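Local coordinates for protein autoinducer 2 sensor kinase/phosphatase LuxQ (Vibrio cholerae, PDB 3C38) that senses the quorum-sensing signal AI-2 through its partner LuxP, acting as a kinase at low cell density and as a phosphatase at high density, at residues A56-D61 with Q150-L155. Numbering follows the deposited sequence.
Sequences ALVSRD and QVVGYL
V152 meets L57 and V58 in a small apolar contact, where the C-terminal part of helix 51-58 packs against the residue just before strand 153-160 at one end of the elongated periplasmic domain, which belongs to the Cache clan. One methyl does most of the touching: V152 CG1 lies 3.6 Å from L57 CD2 and 3.8 Å from V58 CG1. It is carried toward the helix by a first torsion that sets CG1 opposite the backbone N (chi1 -179°). L57 runs alongside V152 in the opposing direction, whereas V58 comes at a slant and also brings CG1 to 4.1 Å from V152 CG2. The chain turns off the helix at R60, which has positive phi. From there the arginine side chain, bent at chi2 (62°), brings its guanidinium up toward V152; NH1 is 4.0 Å from V152 O, near but not hydrogen-bonded. No hydrogen bond joins the two segments, and the contact rests on apolar packing of V152 against L57, which is buried, and V58, which lies on the surface, with R60 at its margin. V152 and G153 share L143 of strand 134-143 as their pairing partner, a classic beta bulge just where the sheet pairing begins. L57 continues inward onto L143, I86 of strand 83-88 and L65 of helix 65-74, while R60 lies on S88, so the helix end sits over neighbouring strands of the five-stranded antiparallel sheet.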
ATOM      1  N   ALA A  56      -4.343 -25.657   2.045  1.00 77.70           N
ATOM      2  CA  ALA A  56      -2.928 -25.547   2.380  1.00 77.76           C
ATOM      3  C   ALA A  56      -2.846 -24.970   3.782  1.00 77.82           C
ATOM      4  O   ALA A  56      -1.958 -25.315   4.564  1.00 78.31           O
ATOM      5  CB  ALA A  56      -2.218 -24.629   1.392  1.00 78.01           C
ATOM      6  N   LEU A  57      -3.801 -24.098   4.092  1.00 77.72           N
ATOM      7  CA  LEU A  57      -3.873 -23.447   5.389  1.00 77.77           C
ATOM      8  C   LEU A  57      -4.333 -24.396   6.483  1.00 79.27           C
ATOM      9  O   LEU A  57      -3.587 -24.663   7.418  1.00 78.55           O
ATOM     10  CB  LEU A  57      -4.824 -22.251   5.336  1.00 75.70           C
ATOM     11  CG  LEU A  57      -4.982 -21.481   6.650  1.00 73.82           C
ATOM     12  CD1 LEU A  57      -3.674 -20.793   7.017  1.00 73.15           C
ATOM     13  CD2 LEU A  57      -6.090 -20.465   6.507  1.00 73.69           C
ATOM     14  N   VAL A  58      -5.562 -24.893   6.367  1.00 80.82           N
ATOM     15  CA  VAL A  58      -6.120 -25.802   7.366  1.00 82.82           C
ATOM     16  C   VAL A  58      -5.114 -26.843   7.841  1.00 84.92           C
ATOM     17  O   VAL A  58      -5.160 -27.282   8.992  1.00 85.70           O
ATOM     18  CB  VAL A  58      -7.354 -26.546   6.834  1.00 82.34           C
ATOM     19  CG1 VAL A  58      -8.436 -25.551   6.456  1.00 82.13           C
ATOM     20  CG2 VAL A  58      -6.963 -27.423   5.651  1.00 81.89           C
ATOM     21  N   SER A  59      -4.214 -27.243   6.946  1.00 86.61           N
ATOM     22  CA  SER A  59      -3.187 -28.225   7.278  1.00 88.71           C
ATOM     23  C   SER A  59      -2.219 -27.600   8.259  1.00 90.31           C
ATOM     24  O   SER A  59      -1.326 -28.266   8.784  1.00 90.33           O
ATOM     25  CB  SER A  59      -2.408 -28.634   6.034  1.00 88.49           C
ATOM     26  OG  SER A  59      -3.279 -29.091   5.021  1.00 88.90           O
ATOM     27  N   ARG A  60      -2.387 -26.304   8.481  1.00 91.69           N
ATOM     28  CA  ARG A  60      -1.524 -25.596   9.397  1.00 92.72           C
ATOM     29  C   ARG A  60      -0.077 -25.873   9.002  1.00 94.08           C
ATOM     30  O   ARG A  60       0.840 -25.721   9.810  1.00 94.34           O
ATOM     31  CB  ARG A  60      -1.792 -26.079  10.819  1.00 91.43           C
ATOM     32  CG  ARG A  60      -2.224 -24.988  11.774  1.00 89.39           C
ATOM     33  CD  ARG A  60      -3.529 -24.323  11.366  1.00 87.41           C
ATOM     34  NE  ARG A  60      -3.932 -23.335  12.366  1.00 86.42           N
ATOM     35  CZ  ARG A  60      -5.075 -22.654  12.352  1.00 85.29           C
ATOM     36  NH1 ARG A  60      -5.960 -22.837  11.383  1.00 84.25           N
ATOM     37  NH2 ARG A  60      -5.340 -21.785  13.316  1.00 84.37           N
ATOM     38  N   ASP A  61       0.115 -26.308   7.758  1.00 95.57           N
ATOM     39  CA  ASP A  61       1.448 -26.579   7.245  1.00 97.17           C
ATOM     40  C   ASP A  61       1.968 -25.207   6.820  1.00 97.95           C
ATOM     41  O   ASP A  61       2.013 -24.876   5.631  1.00 98.04           O
ATOM     42  CB  ASP A  61       1.375 -27.549   6.058  1.00 98.17           C
ATOM     43  CG  ASP A  61       2.749 -28.016   5.584  1.00 99.89           C
ATOM     44  OD1 ASP A  61       2.805 -28.991   4.800  1.00100.19           O
ATOM     45  OD2 ASP A  61       3.768 -27.409   5.983  1.00100.76           O
ATOM     46  N   GLN A 150     -16.641 -22.655   7.994  1.00 72.02           N
ATOM     47  CA  GLN A 150     -16.460 -21.235   7.684  1.00 70.75           C
ATOM     48  C   GLN A 150     -15.056 -20.665   8.002  1.00 68.21           C
ATOM     49  O   GLN A 150     -14.052 -21.362   7.819  1.00 68.40           O
ATOM     50  CB  GLN A 150     -17.564 -20.415   8.365  1.00 71.60           C
ATOM     51  CG  GLN A 150     -18.981 -20.800   7.918  1.00 73.65           C
ATOM     52  CD  GLN A 150     -19.335 -20.294   6.527  1.00 74.86           C
ATOM     53  OE1 GLN A 150     -19.686 -21.072   5.633  1.00 75.48           O
ATOM     54  NE2 GLN A 150     -19.252 -18.979   6.343  1.00 76.10           N
ATOM     55  N   VAL A 151     -14.981 -19.419   8.481  1.00 64.79           N
ATOM     56  CA  VAL A 151     -13.689 -18.764   8.742  1.00 61.09           C
ATOM     57  C   VAL A 151     -12.541 -19.561   9.350  1.00 59.05           C
ATOM     58  O   VAL A 151     -12.556 -19.901  10.526  1.00 60.57           O
ATOM     59  CB  VAL A 151     -13.856 -17.494   9.591  1.00 60.16           C
ATOM     60  CG1 VAL A 151     -12.493 -16.859   9.840  1.00 59.20           C
ATOM     61  CG2 VAL A 151     -14.757 -16.511   8.873  1.00 61.88           C
ATOM     62  N   VAL A 152     -11.529 -19.825   8.534  1.00 57.87           N
ATOM     63  CA  VAL A 152     -10.342 -20.553   8.964  1.00 56.23           C
ATOM     64  C   VAL A 152      -9.258 -19.535   9.317  1.00 54.90           C
ATOM     65  O   VAL A 152      -8.221 -19.882   9.886  1.00 53.29           O
ATOM     66  CB  VAL A 152      -9.822 -21.468   7.837  1.00 56.63           C
ATOM     67  CG1 VAL A 152      -8.594 -22.243   8.301  1.00 56.95           C
ATOM     68  CG2 VAL A 152     -10.925 -22.417   7.408  1.00 59.01           C
ATOM     69  N   GLY A 153      -9.512 -18.276   8.975  1.00 53.64           N
ATOM     70  CA  GLY A 153      -8.556 -17.221   9.252  1.00 52.21           C
ATOM     71  C   GLY A 153      -8.792 -15.975   8.418  1.00 51.05           C
ATOM     72  O   GLY A 153      -9.867 -15.775   7.846  1.00 51.19           O
ATOM     73  N   TYR A 154      -7.775 -15.126   8.353  1.00 48.89           N
ATOM     74  CA  TYR A 154      -7.854 -13.892   7.598  1.00 45.50           C
ATOM     75  C   TYR A 154      -6.540 -13.650   6.877  1.00 44.65           C
ATOM     76  O   TYR A 154      -5.456 -13.926   7.411  1.00 42.75           O
ATOM     77  CB  TYR A 154      -8.154 -12.726   8.536  1.00 45.77           C
ATOM     78  CG  TYR A 154      -9.603 -12.642   8.949  1.00 49.09           C
ATOM     79  CD1 TYR A 154     -10.554 -12.084   8.096  1.00 49.77           C
ATOM     80  CD2 TYR A 154     -10.034 -13.138  10.183  1.00 50.83           C
ATOM     81  CE1 TYR A 154     -11.899 -12.016   8.457  1.00 49.77           C
ATOM     82  CE2 TYR A 154     -11.384 -13.079  10.554  1.00 50.56           C
ATOM     83  CZ  TYR A 154     -12.306 -12.516   9.680  1.00 51.12           C
ATOM     84  OH  TYR A 154     -13.635 -12.445  10.024  1.00 52.82           O
ATOM     85  N   LEU A 155      -6.645 -13.168   5.643  1.00 42.48           N
ATOM     86  CA  LEU A 155      -5.472 -12.858   4.846  1.00 39.92           C
ATOM     87  C   LEU A 155      -5.329 -11.342   4.855  1.00 39.02           C
ATOM     88  O   LEU A 155      -6.267 -10.597   4.527  1.00 38.05           O
ATOM     89  CB  LEU A 155      -5.620 -13.366   3.405  1.00 38.89           C
ATOM     90  CG  LEU A 155      -4.469 -12.983   2.461  1.00 36.57           C
ATOM     91  CD1 LEU A 155      -3.160 -13.486   3.024  1.00 34.77           C
ATOM     92  CD2 LEU A 155      -4.709 -13.566   1.073  1.00 34.63           C
TER